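Side-chain contacts in ribonucleoside-diphosphate reductase (Pseudomonas aeruginosa, PDB 5IM3), which probably reduces ribonucleoside diphosphates to deoxyribonucleotides for DNA synthesis, under allosteric control by nucleotides such as dATP bound in an ATP cone: residues V51-A56 with R77-V82; A59-T64 with S69-T74; L107-A112 with R119-Y124. All coordinates share one frame; numbering follows the deposited sequence.

Interaction 1 (V51-A56 with R77-V82); sequences VAITKA and RLTEQV. With DTP (2'-deoxyadenosine 5'-triphosphate), chain D.
In the helical part of the first (N-terminal) ATP cone, beside the dATP pocket, Ile-53 of helix 46-60 packs on Leu-78 and Thr-79 of helix 69-88. The ATP cone is a small nucleotide-binding regulatory domain found in many ribonucleotide reductases. The two segments bury only 114 Å² against each other, and no hydrogen bond joins them.

Ile-53 contributes most of the buried surface. Its CG1 branch lies beside the backbone N, and chi2 is extended at 177°, which carries CD1 out toward the second helix. There Ile-53 CD1 touches Leu-78 CB at 4.1 Å and Thr-79 OG1 at 4.0 Å. The other branch closes on the leucine too, with Ile-53 CG2 at 4.2 Å from Leu-78 CD1. The side chains meet at a slant. Helix 98-111 packs on Leu-78 and, through Val-105, on Ile-53, and so adds to the apolar layer.

Thr-79 OG1 is buried but not left without polar partners. It is hydrogen-bonded to Val-75 O, one turn earlier, and to Thr-50 OG1 of the first helix. Its contact with Ile-53 is therefore simple packing beside a polar group that is already held.

Other residues of 51-56 face the nucleotide. Ala-52 CB is 3.7 Å from DTP O4'. Lys-55 CB sits over the face of the adenine at DTP C8, 3.5 Å away. The chain then runs out past the rim, where Lys-55 CD is also 3.5 Å from DTP C8. One turn along from Ala-52, Ala-56 CB sits 3.7 Å from DTP N3.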
loop_
_atom_site.group_PDB
_atom_site.type_symbol
_atom_site.label_atom_id
_atom_site.label_comp_id
_atom_site.label_asym_id
_atom_site.label_seq_id
_atom_site.Cartn_x
_atom_site.Cartn_y
_atom_site.Cartn_z
ATOM N N VAL A 51 -19.709 -55.822 -24.690
ATOM C CA VAL A 51 -20.980 -56.524 -24.540
ATOM C C VAL A 51 -21.765 -55.946 -23.370
ATOM O O VAL A 51 -22.971 -55.698 -23.476
ATOM C CB VAL A 51 -20.734 -58.038 -24.374
ATOM C CG1 VAL A 51 -22.003 -58.753 -23.944
ATOM C CG2 VAL A 51 -20.214 -58.636 -25.673
ATOM N N ALA A 52 -21.093 -55.707 -22.242
ATOM C CA ALA A 52 -21.786 -55.222 -21.052
ATOM C C ALA A 52 -22.491 -53.898 -21.326
ATOM O O ALA A 52 -23.687 -53.749 -21.050
ATOM C CB ALA A 52 -20.799 -55.078 -19.894
ATOM N N ILE A 53 -21.763 -52.924 -21.875
ATOM C CA ILE A 53 -22.353 -51.616 -22.148
ATOM C C ILE A 53 -23.470 -51.739 -23.178
ATOM O O ILE A 53 -24.502 -51.064 -23.079
ATOM C CB ILE A 53 -21.267 -50.626 -22.608
ATOM C CG1 ILE A 53 -20.175 -50.500 -21.544
ATOM C CG2 ILE A 53 -21.881 -49.255 -22.906
ATOM C CD1 ILE A 53 -19.025 -49.602 -21.947
ATOM N N THR A 54 -23.279 -52.590 -24.188
ATOM C CA THR A 54 -24.309 -52.760 -25.208
ATOM C C THR A 54 -25.594 -53.317 -24.604
ATOM O O THR A 54 -26.695 -52.907 -24.988
ATOM C CB THR A 54 -23.802 -53.673 -26.325
ATOM O OG1 THR A 54 -22.587 -53.142 -26.864
ATOM C CG2 THR A 54 -24.836 -53.786 -27.440
ATOM N N LYS A 55 -25.472 -54.256 -23.662
ATOM C CA LYS A 55 -26.652 -54.761 -22.966
ATOM C C LYS A 55 -27.444 -53.622 -22.337
ATOM O O LYS A 55 -28.679 -53.602 -22.404
ATOM C CB LYS A 55 -26.250 -55.769 -21.889
ATOM C CG LYS A 55 -25.637 -57.071 -22.391
ATOM C CD LYS A 55 -25.519 -58.073 -21.241
ATOM C CE LYS A 55 -24.598 -59.246 -21.560
ATOM N NZ LYS A 55 -23.647 -59.546 -20.440
ATOM N N ALA A 56 -26.749 -52.662 -21.721
ATOM C CA ALA A 56 -27.435 -51.579 -21.024
ATOM C C ALA A 56 -28.124 -50.630 -21.995
ATOM O O ALA A 56 -29.184 -50.082 -21.675
ATOM C CB ALA A 56 -26.447 -50.813 -20.143
ATOM N N ARG A 77 -16.314 -46.245 -28.205
ATOM C CA ARG A 77 -15.651 -45.058 -27.680
ATOM C C ARG A 77 -15.539 -45.127 -26.162
ATOM O O ARG A 77 -14.480 -44.833 -25.596
ATOM C CB ARG A 77 -16.409 -43.801 -28.108
ATOM C CG ARG A 77 -15.769 -42.500 -27.645
ATOM C CD ARG A 77 -16.589 -41.289 -28.068
ATOM N NE ARG A 77 -17.942 -41.324 -27.518
ATOM C CZ ARG A 77 -18.253 -40.990 -26.268
ATOM N NH1 ARG A 77 -17.310 -40.598 -25.421
ATOM N NH2 ARG A 77 -19.514 -41.056 -25.860
ATOM N N LEU A 78 -16.621 -45.520 -25.489
ATOM C CA LEU A 78 -16.578 -45.678 -24.039
ATOM C C LEU A 78 -15.628 -46.800 -23.639
ATOM O O LEU A 78 -14.869 -46.664 -22.673
ATOM C CB LEU A 78 -17.984 -45.950 -23.504
ATOM C CG LEU A 78 -19.040 -44.879 -23.778
ATOM C CD1 LEU A 78 -20.404 -45.373 -23.333
ATOM C CD2 LEU A 78 -18.691 -43.575 -23.082
ATOM N N THR A 79 -15.656 -47.917 -24.373
ATOM C CA THR A 79 -14.755 -49.023 -24.073
ATOM C C THR A 79 -13.299 -48.612 -24.232
ATOM O O THR A 79 -12.435 -49.080 -23.482
ATOM C CB THR A 79 -15.068 -50.217 -24.978
ATOM O OG1 THR A 79 -16.420 -50.642 -24.763
ATOM C CG2 THR A 79 -14.128 -51.383 -24.690
ATOM N N GLU A 80 -13.006 -47.739 -25.199
ATOM C CA GLU A 80 -11.627 -47.337 -25.446
ATOM C C GLU A 80 -11.080 -46.501 -24.297
ATOM O O GLU A 80 -9.978 -46.760 -23.799
ATOM C CB GLU A 80 -11.539 -46.571 -26.768
ATOM C CG GLU A 80 -10.218 -45.846 -26.992
ATOM C CD GLU A 80 -9.020 -46.775 -26.939
ATOM O OE1 GLU A 80 -9.208 -48.005 -27.059
ATOM O OE2 GLU A 80 -7.888 -46.272 -26.777
ATOM N N GLN A 81 -11.831 -45.488 -23.860
ATOM C CA GLN A 81 -11.346 -44.636 -22.780
ATOM C C GLN A 81 -11.323 -45.364 -21.443
ATOM O O GLN A 81 -10.631 -44.916 -20.523
ATOM C CB GLN A 81 -12.190 -43.362 -22.684
ATOM C CG GLN A 81 -13.672 -43.583 -22.441
ATOM C CD GLN A 81 -14.480 -42.310 -22.628
ATOM O OE1 GLN A 81 -14.158 -41.475 -23.475
ATOM N NE2 GLN A 81 -15.533 -42.154 -21.835
ATOM N N VAL A 82 -12.049 -46.475 -21.315
ATOM C CA VAL A 82 -11.901 -47.325 -20.137
ATOM C C VAL A 82 -10.609 -48.124 -20.223
ATOM O O VAL A 82 -9.766 -48.073 -19.320
ATOM C CB VAL A 82 -13.126 -48.247 -19.982
ATOM C CG1 VAL A 82 -12.845 -49.366 -18.968
ATOM C CG2 VAL A 82 -14.344 -47.439 -19.556
HETATM P PG DTP D . -23.599 -61.533 -12.363
HETATM O O1G DTP D . -22.715 -61.922 -13.442
HETATM O O2G DTP D . -25.012 -61.983 -12.547
HETATM O O3G DTP D . -23.110 -61.960 -11.011
HETATM P PB DTP D . -23.176 -58.813 -13.294
HETATM O O1B DTP D . -21.832 -59.112 -13.818
HETATM O O2B DTP D . -23.186 -57.447 -12.625
HETATM O O3B DTP D . -23.653 -59.946 -12.283
HETATM P PA DTP D . -24.231 -59.696 -15.830
HETATM O O1A DTP D . -25.610 -60.061 -16.214
HETATM O O2A DTP D . -23.329 -60.932 -15.693
HETATM O O3A DTP D . -24.248 -58.878 -14.465
HETATM O "O5'" DTP D . -23.523 -58.683 -16.801
HETATM C "C5'" DTP D . -24.274 -57.593 -17.356
HETATM C "C4'" DTP D . -23.628 -56.258 -17.070
HETATM O "O4'" DTP D . -24.003 -55.328 -18.107
HETATM C "C3'" DTP D . -24.035 -55.617 -15.735
HETATM O "O3'" DTP D . -22.882 -55.330 -14.943
HETATM C "C2'" DTP D . -24.738 -54.318 -16.129
HETATM C "C1'" DTP D . -24.999 -54.455 -17.619
HETATM N N9 DTP D . -26.315 -54.985 -17.973
HETATM C C8 DTP D . -26.645 -56.230 -18.437
HETATM N N7 DTP D . -27.932 -56.414 -18.609
HETATM C C5 DTP D . -28.489 -55.201 -18.233
HETATM C C6 DTP D . -29.819 -54.742 -18.182
HETATM N N6 DTP D . -30.879 -55.506 -18.456
HETATM N N1 DTP D . -30.027 -53.468 -17.790
HETATM C C2 DTP D . -28.974 -52.716 -17.462
HETATM N N3 DTP D . -27.681 -53.043 -17.452
HETATM C C4 DTP D . -27.503 -54.308 -17.849
#

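Interaction 2 (A59-T64 with S69-T74); sequences AVEGGT and SRIHDT. With DTP (2'-deoxyadenosine 5'-triphosphate), chain D.
The backbone O of Arg-70, the residue that meets Glu-61 across this contact, takes two donors from Thr-74. Thr-74 N reaches Arg-70 O at 2.8 Å as the normal helical bond. Thr-74 OG1 reaches the same Arg-70 O at 2.8 Å, from above the carbonyl plane. This hydroxyl bond folds the threonine back onto its own helix.

The side chain of Arg-70 forms a two-pronged salt bridge with Glu-61. Arg-70 NH1 bonds Glu-61 OE2 at 3.1 Å and is almost straight, 175° at the hydrogen. Arg-70 NH2 bonds Glu-61 OE1 at 3.2 Å. Both oxygens use their syn lone pairs, and the carboxylate and guanidinium planes are only 19° apart. Such an end-on, nearly flat pair restricts rotation of both groups. The arginine turns at chi3 (56°), which sets NH1 and NH2 facing the glutamate.

The bridge ties together a helix-loop-helix unit of this ATP cone. Glu-61 is the first residue to leave helix 46-60, and Arg-70 lies in the first turn of helix 69-88. Ala-59, at the end of the first helix, lines the dATP pocket, with its CB 3.5 Å from DTP N1.

Ile-71 packs against the bridge. Its CD1 is 3.6 Å from Glu-61 OE2, and its CG1 lies over one face of the guanidinium, offset toward the rim. Arg-70 NE makes a salt bridge with Asp-826 of the second subunit, its strongest polar partner. Tyr-829 of that subunit packs on Arg-70 and, through its OH, hydrogen-bonds Asp-73 OD2.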
loop_
_atom_site.group_PDB
_atom_site.type_symbol
_atom_site.label_atom_id
_atom_site.label_comp_id
_atom_site.label_asym_id
_atom_site.label_seq_id
_atom_site.Cartn_x
_atom_site.Cartn_y
_atom_site.Cartn_z
ATOM N N ALA A 59 -31.276 -52.299 -23.162
ATOM C CA ALA A 59 -32.281 -52.450 -22.118
ATOM C C ALA A 59 -33.191 -51.231 -22.048
ATOM O O ALA A 59 -34.411 -51.370 -21.917
ATOM C CB ALA A 59 -31.603 -52.687 -20.769
ATOM N N VAL A 60 -32.619 -50.032 -22.146
ATOM C CA VAL A 60 -33.428 -48.824 -22.057
ATOM C C VAL A 60 -34.101 -48.527 -23.391
ATOM O O VAL A 60 -35.229 -48.023 -23.418
ATOM C CB VAL A 60 -32.563 -47.644 -21.581
ATOM C CG1 VAL A 60 -31.792 -48.036 -20.325
ATOM C CG2 VAL A 60 -31.613 -47.190 -22.671
ATOM N N GLU A 61 -33.435 -48.823 -24.503
ATOM C CA GLU A 61 -34.038 -48.725 -25.820
ATOM C C GLU A 61 -34.558 -50.102 -26.227
ATOM O O GLU A 61 -34.427 -51.087 -25.497
ATOM C CB GLU A 61 -33.033 -48.173 -26.835
ATOM C CG GLU A 61 -32.341 -46.894 -26.365
ATOM C CD GLU A 61 -31.603 -46.160 -27.478
ATOM O OE1 GLU A 61 -32.170 -46.011 -28.583
ATOM O OE2 GLU A 61 -30.453 -45.726 -27.240
ATOM N N GLY A 62 -35.164 -50.172 -27.401
ATOM C CA GLY A 62 -35.747 -51.409 -27.874
ATOM C C GLY A 62 -34.714 -52.319 -28.508
ATOM O O GLY A 62 -33.503 -52.155 -28.338
ATOM N N GLY A 63 -35.218 -53.317 -29.239
ATOM C CA GLY A 63 -34.364 -54.121 -30.092
ATOM C C GLY A 63 -34.038 -53.467 -31.414
ATOM O O GLY A 63 -33.074 -53.868 -32.073
ATOM N N THR A 64 -34.824 -52.464 -31.818
ATOM C CA THR A 64 -34.522 -51.709 -33.027
ATOM C C THR A 64 -33.164 -51.022 -32.940
ATOM O O THR A 64 -32.600 -50.651 -33.975
ATOM C CB THR A 64 -35.633 -50.684 -33.284
ATOM O OG1 THR A 64 -36.897 -51.361 -33.368
ATOM C CG2 THR A 64 -35.397 -49.913 -34.586
ATOM N N SER A 69 -25.307 -47.769 -35.988
ATOM C CA SER A 69 -23.970 -47.189 -36.005
ATOM C C SER A 69 -23.746 -46.305 -34.786
ATOM O O SER A 69 -22.621 -46.210 -34.284
ATOM C CB SER A 69 -23.764 -46.383 -37.287
ATOM O OG SER A 69 -24.605 -45.242 -37.306
ATOM N N ARG A 70 -24.807 -45.663 -34.291
ATOM C CA ARG A 70 -24.688 -44.790 -33.128
ATOM C C ARG A 70 -24.245 -45.573 -31.898
ATOM O O ARG A 70 -23.193 -45.295 -31.311
ATOM C CB ARG A 70 -26.025 -44.093 -32.873
ATOM C CG ARG A 70 -26.127 -43.404 -31.518
ATOM C CD ARG A 70 -27.454 -42.687 -31.375
ATOM N NE ARG A 70 -28.587 -43.587 -31.581
ATOM C CZ ARG A 70 -29.221 -44.241 -30.611
ATOM N NH1 ARG A 70 -28.846 -44.106 -29.346
ATOM N NH2 ARG A 70 -30.242 -45.035 -30.910
ATOM N N ILE A 71 -25.051 -46.555 -31.486
ATOM C CA ILE A 71 -24.722 -47.356 -30.306
ATOM C C ILE A 71 -23.306 -47.899 -30.431
ATOM O O ILE A 71 -22.443 -47.671 -29.576
ATOM C CB ILE A 71 -25.731 -48.505 -30.127
ATOM C CG1 ILE A 71 -27.179 -47.988 -30.097
ATOM C CG2 ILE A 71 -25.413 -49.288 -28.858
ATOM C CD1 ILE A 71 -27.532 -47.181 -28.870
ATOM N N HIS A 72 -23.057 -48.624 -31.520
ATOM C CA HIS A 72 -21.768 -49.271 -31.729
ATOM C C HIS A 72 -20.625 -48.264 -31.693
ATOM O O HIS A 72 -19.576 -48.527 -31.092
ATOM C CB HIS A 72 -21.818 -50.021 -33.057
ATOM C CG HIS A 72 -20.481 -50.381 -33.616
ATOM N ND1 HIS A 72 -19.839 -49.607 -34.559
ATOM C CD2 HIS A 72 -19.682 -51.453 -33.401
ATOM C CE1 HIS A 72 -18.694 -50.177 -34.887
ATOM N NE2 HIS A 72 -18.577 -51.301 -34.202
ATOM N N ASP A 73 -20.809 -47.103 -32.323
ATOM C CA ASP A 73 -19.786 -46.063 -32.266
ATOM C C ASP A 73 -19.596 -45.557 -30.841
ATOM O O ASP A 73 -18.464 -45.329 -30.400
ATOM C CB ASP A 73 -20.161 -44.909 -33.198
ATOM C CG ASP A 73 -18.980 -44.026 -33.542
ATOM O OD1 ASP A 73 -17.834 -44.525 -33.514
ATOM O OD2 ASP A 73 -19.198 -42.836 -33.856
ATOM N N THR A 74 -20.694 -45.379 -30.104
ATOM C CA THR A 74 -20.606 -44.876 -28.737
ATOM C C THR A 74 -19.943 -45.892 -27.815
ATOM O O THR A 74 -19.029 -45.551 -27.055
ATOM C CB THR A 74 -22.000 -44.522 -28.218
ATOM O OG1 THR A 74 -22.631 -43.609 -29.121
ATOM C CG2 THR A 74 -21.916 -43.885 -26.840
HETATM P PG DTP D . -23.599 -61.533 -12.363
HETATM O O1G DTP D . -22.715 -61.922 -13.442
HETATM O O2G DTP D . -25.012 -61.983 -12.547
HETATM O O3G DTP D . -23.110 -61.960 -11.011
HETATM P PB DTP D . -23.176 -58.813 -13.294
HETATM O O1B DTP D . -21.832 -59.112 -13.818
HETATM O O2B DTP D . -23.186 -57.447 -12.625
HETATM O O3B DTP D . -23.653 -59.946 -12.283
HETATM P PA DTP D . -24.231 -59.696 -15.830
HETATM O O1A DTP D . -25.610 -60.061 -16.214
HETATM O O2A DTP D . -23.329 -60.932 -15.693
HETATM O O3A DTP D . -24.248 -58.878 -14.465
HETATM O "O5'" DTP D . -23.523 -58.683 -16.801
HETATM C "C5'" DTP D . -24.274 -57.593 -17.356
HETATM C "C4'" DTP D . -23.628 -56.258 -17.070
HETATM O "O4'" DTP D . -24.003 -55.328 -18.107
HETATM C "C3'" DTP D . -24.035 -55.617 -15.735
HETATM O "O3'" DTP D . -22.882 -55.330 -14.943
HETATM C "C2'" DTP D . -24.738 -54.318 -16.129
HETATM C "C1'" DTP D . -24.999 -54.455 -17.619
HETATM N N9 DTP D . -26.315 -54.985 -17.973
HETATM C C8 DTP D . -26.645 -56.230 -18.437
HETATM N N7 DTP D . -27.932 -56.414 -18.609
HETATM C C5 DTP D . -28.489 -55.201 -18.233
HETATM C C6 DTP D . -29.819 -54.742 -18.182
HETATM N N6 DTP D . -30.879 -55.506 -18.456
HETATM N N1 DTP D . -30.027 -53.468 -17.790
HETATM C C2 DTP D . -28.974 -52.716 -17.462
HETATM N N3 DTP D . -27.681 -53.043 -17.452
HETATM C C4 DTP D . -27.503 -54.308 -17.849
#

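Interaction 3 (L107-A112 with R119-Y124); sequences LALMRA and RDYVIY. With DTP (2'-deoxyadenosine 5'-triphosphate), chain D.
Leu-109, Met-110 and Tyr-121 bury the most surface where helix 98-111 meets helix 115-138. Leu-109 points at the second helix. Its CD1 lies 4.0 Å from Tyr-121 CD2 and approaches the ring obliquely, and the two side chains cross at about a right angle. Phe-57 of helix 46-60 also packs on this leucine.

Met-110 starts out pointing past the other helix. Its chain is extended beyond CG (chi2 178°), which brings the terminal methyl across, so that Met-110 CE touches Val-122 CG2 at 3.9 Å. Met-110 of the second subunit packs on Met-110 too, so this side of the contact belongs to a subunit interface.

Tyr-121 also meets the nucleotide. The deoxyribose lies over its ring, with DTP C2' 3.6 Å above the plane near the centre. Its OH is hydrogen-bonded to Gln-102 OE1 and makes a weak bond to O3' of another bound dATP. Tyr-121 thus meets two nucleotides, one with its ring and the other with its hydroxyl. One helical turn on, the ring of Tyr-124 carries the adenine over one face, with DTP C5 3.4 Å above its plane. Its hydroxyl donates to the alpha phosphate, Tyr-124 OH to DTP O1A at 2.7 Å. Together these tyrosines line the dATP pocket in an ATP cone that holds two dATP molecules.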
loop_
_atom_site.group_PDB
_atom_site.type_symbol
_atom_site.label_atom_id
_atom_site.label_comp_id
_atom_site.label_asym_id
_atom_site.label_seq_id
_atom_site.Cartn_x
_atom_site.Cartn_y
_atom_site.Cartn_z
ATOM N N LEU A 107 -18.340 -44.801 -14.828
ATOM C CA LEU A 107 -17.755 -43.471 -14.952
ATOM C C LEU A 107 -17.824 -42.977 -16.393
ATOM O O LEU A 107 -18.223 -41.837 -16.651
ATOM C CB LEU A 107 -16.310 -43.491 -14.450
ATOM C CG LEU A 107 -15.535 -42.172 -14.547
ATOM C CD1 LEU A 107 -16.215 -41.073 -13.736
ATOM C CD2 LEU A 107 -14.094 -42.356 -14.092
ATOM N N ALA A 108 -17.448 -43.831 -17.348
ATOM C CA ALA A 108 -17.447 -43.424 -18.750
ATOM C C ALA A 108 -18.857 -43.097 -19.227
ATOM O O ALA A 108 -19.079 -42.078 -19.892
ATOM C CB ALA A 108 -16.826 -44.523 -19.613
ATOM N N LEU A 109 -19.827 -43.958 -18.903
ATOM C CA LEU A 109 -21.216 -43.673 -19.253
ATOM C C LEU A 109 -21.675 -42.354 -18.642
ATOM O O LEU A 109 -22.364 -41.562 -19.297
ATOM C CB LEU A 109 -22.121 -44.813 -18.786
ATOM C CG LEU A 109 -22.139 -46.079 -19.646
ATOM C CD1 LEU A 109 -22.709 -47.255 -18.857
ATOM C CD2 LEU A 109 -22.942 -45.845 -20.919
ATOM N N MET A 110 -21.293 -42.099 -17.388
ATOM C CA MET A 110 -21.778 -40.918 -16.684
ATOM C C MET A 110 -21.158 -39.639 -17.232
ATOM O O MET A 110 -21.860 -38.641 -17.428
ATOM C CB MET A 110 -21.492 -41.052 -15.192
ATOM C CG MET A 110 -22.353 -42.085 -14.493
ATOM S SD MET A 110 -21.918 -42.237 -12.756
ATOM C CE MET A 110 -23.033 -43.536 -12.228
ATOM N N ARG A 111 -19.841 -39.633 -17.469
ATOM C CA ARG A 111 -19.203 -38.430 -17.990
ATOM C C ARG A 111 -19.694 -38.089 -19.389
ATOM O O ARG A 111 -19.623 -36.923 -19.788
ATOM C CB ARG A 111 -17.680 -38.584 -17.996
ATOM C CG ARG A 111 -17.058 -38.674 -16.611
ATOM C CD ARG A 111 -15.554 -38.462 -16.657
ATOM N NE ARG A 111 -15.201 -37.044 -16.564
ATOM C CZ ARG A 111 -14.752 -36.441 -15.464
ATOM N NH1 ARG A 111 -14.579 -37.120 -14.335
ATOM N NH2 ARG A 111 -14.463 -35.146 -15.492
ATOM N N ALA A 112 -20.184 -39.077 -20.136
ATOM C CA ALA A 112 -20.780 -38.853 -21.444
ATOM C C ALA A 112 -22.220 -38.362 -21.364
ATOM O O ALA A 112 -22.864 -38.210 -22.407
ATOM C CB ALA A 112 -20.728 -40.140 -22.270
ATOM N N ARG A 119 -27.828 -45.004 -15.233
ATOM C CA ARG A 119 -28.586 -45.338 -14.032
ATOM C C ARG A 119 -29.157 -46.749 -14.114
ATOM O O ARG A 119 -29.228 -47.454 -13.101
ATOM C CB ARG A 119 -29.699 -44.314 -13.800
ATOM C CG ARG A 119 -30.985 -44.574 -14.562
ATOM C CD ARG A 119 -31.938 -43.392 -14.443
ATOM N NE ARG A 119 -32.105 -42.938 -13.063
ATOM C CZ ARG A 119 -32.958 -43.471 -12.190
ATOM N NH1 ARG A 119 -33.731 -44.492 -12.541
ATOM N NH2 ARG A 119 -33.033 -42.985 -10.955
ATOM N N ASP A 120 -29.567 -47.185 -15.305
ATOM C CA ASP A 120 -30.041 -48.557 -15.437
ATOM C C ASP A 120 -28.882 -49.541 -15.366
ATOM O O ASP A 120 -29.069 -50.689 -14.944
ATOM C CB ASP A 120 -30.829 -48.719 -16.735
ATOM C CG ASP A 120 -32.195 -48.062 -16.662
ATOM O OD1 ASP A 120 -32.948 -48.376 -15.717
ATOM O OD2 ASP A 120 -32.508 -47.216 -17.528
ATOM N N TYR A 121 -27.682 -49.109 -15.756
ATOM C CA TYR A 121 -26.494 -49.924 -15.529
ATOM C C TYR A 121 -26.241 -50.091 -14.035
ATOM O O TYR A 121 -26.009 -51.206 -13.553
ATOM C CB TYR A 121 -25.284 -49.289 -16.217
ATOM C CG TYR A 121 -24.100 -50.218 -16.359
ATOM C CD1 TYR A 121 -23.241 -50.450 -15.295
ATOM C CD2 TYR A 121 -23.839 -50.863 -17.562
ATOM C CE1 TYR A 121 -22.162 -51.300 -15.420
ATOM C CE2 TYR A 121 -22.758 -51.713 -17.699
ATOM C CZ TYR A 121 -21.923 -51.928 -16.625
ATOM O OH TYR A 121 -20.845 -52.774 -16.752
ATOM N N VAL A 122 -26.301 -48.987 -13.286
ATOM C CA VAL A 122 -26.126 -49.042 -11.836
ATOM C C VAL A 122 -27.179 -49.949 -11.211
ATOM O O VAL A 122 -26.863 -50.852 -10.428
ATOM C CB VAL A 122 -26.182 -47.623 -11.237
ATOM C CG1 VAL A 122 -26.383 -47.675 -9.722
ATOM C CG2 VAL A 122 -24.918 -46.849 -11.572
ATOM N N ILE A 123 -28.451 -49.710 -11.543
ATOM C CA ILE A 123 -29.545 -50.452 -10.922
ATOM C C ILE A 123 -29.365 -51.949 -11.142
ATOM O O ILE A 123 -29.394 -52.744 -10.194
ATOM C CB ILE A 123 -30.898 -49.961 -11.473
ATOM C CG1 ILE A 123 -31.209 -48.563 -10.925
ATOM C CG2 ILE A 123 -32.021 -50.950 -11.138
ATOM C CD1 ILE A 123 -32.343 -47.855 -11.649
ATOM N N TYR A 124 -29.188 -52.352 -12.401
ATOM C CA TYR A 124 -29.016 -53.765 -12.716
ATOM C C TYR A 124 -27.803 -54.340 -11.997
ATOM O O TYR A 124 -27.869 -55.426 -11.412
ATOM C CB TYR A 124 -28.885 -53.946 -14.229
ATOM C CG TYR A 124 -28.702 -55.382 -14.672
ATOM C CD1 TYR A 124 -27.445 -55.977 -14.666
ATOM C CD2 TYR A 124 -29.781 -56.139 -15.106
ATOM C CE1 TYR A 124 -27.272 -57.283 -15.071
ATOM C CE2 TYR A 124 -29.617 -57.448 -15.517
ATOM C CZ TYR A 124 -28.359 -58.013 -15.497
ATOM O OH TYR A 124 -28.181 -59.316 -15.901
HETATM P PG DTP D . -23.599 -61.533 -12.363
HETATM O O1G DTP D . -22.715 -61.922 -13.442
HETATM O O2G DTP D . -25.012 -61.983 -12.547
HETATM O O3G DTP D . -23.110 -61.960 -11.011
HETATM P PB DTP D . -23.176 -58.813 -13.294
HETATM O O1B DTP D . -21.832 -59.112 -13.818
HETATM O O2B DTP D . -23.186 -57.447 -12.625
HETATM O O3B DTP D . -23.653 -59.946 -12.283
HETATM P PA DTP D . -24.231 -59.696 -15.830
HETATM O O1A DTP D . -25.610 -60.061 -16.214
HETATM O O2A DTP D . -23.329 -60.932 -15.693
HETATM O O3A DTP D . -24.248 -58.878 -14.465
HETATM O "O5'" DTP D . -23.523 -58.683 -16.801
HETATM C "C5'" DTP D . -24.274 -57.593 -17.356
HETATM C "C4'" DTP D . -23.628 -56.258 -17.070
HETATM O "O4'" DTP D . -24.003 -55.328 -18.107
HETATM C "C3'" DTP D . -24.035 -55.617 -15.735
HETATM O "O3'" DTP D . -22.882 -55.330 -14.943
HETATM C "C2'" DTP D . -24.738 -54.318 -16.129
HETATM C "C1'" DTP D . -24.999 -54.455 -17.619
HETATM N N9 DTP D . -26.315 -54.985 -17.973
HETATM C C8 DTP D . -26.645 -56.230 -18.437
HETATM N N7 DTP D . -27.932 -56.414 -18.609
HETATM C C5 DTP D . -28.489 -55.201 -18.233
HETATM C C6 DTP D . -29.819 -54.742 -18.182
HETATM N N6 DTP D . -30.879 -55.506 -18.456
HETATM N N1 DTP D . -30.027 -53.468 -17.790
HETATM C C2 DTP D . -28.974 -52.716 -17.462
HETATM N N3 DTP D . -27.681 -53.043 -17.452
HETATM C C4 DTP D . -27.503 -54.308 -17.849
#

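Overall arrangement
All three interactions lie in the first (N-terminal) ATP cone, with their centres about 53 to 68 Å from the centre of the chain, and each touches the same dATP. Interactions 1 and 2 share helices 46-60 and 69-88, and their centres are about 11 Å apart. Interaction 3 lies about 10 Å from interaction 1 and about 15 Å from interaction 2, centre to centre. It joins interaction 1 directly, through Leu-78 CD1 and Leu-109 CD2 at 3.5 Å and through Ala-56 CB and Tyr-121 CD2 at 3.7 Å. The adenine lies between Lys-55 of interaction 1 and Tyr-124 of interaction 3, on opposite faces. Interactions 2 and 3 also meet the second subunit.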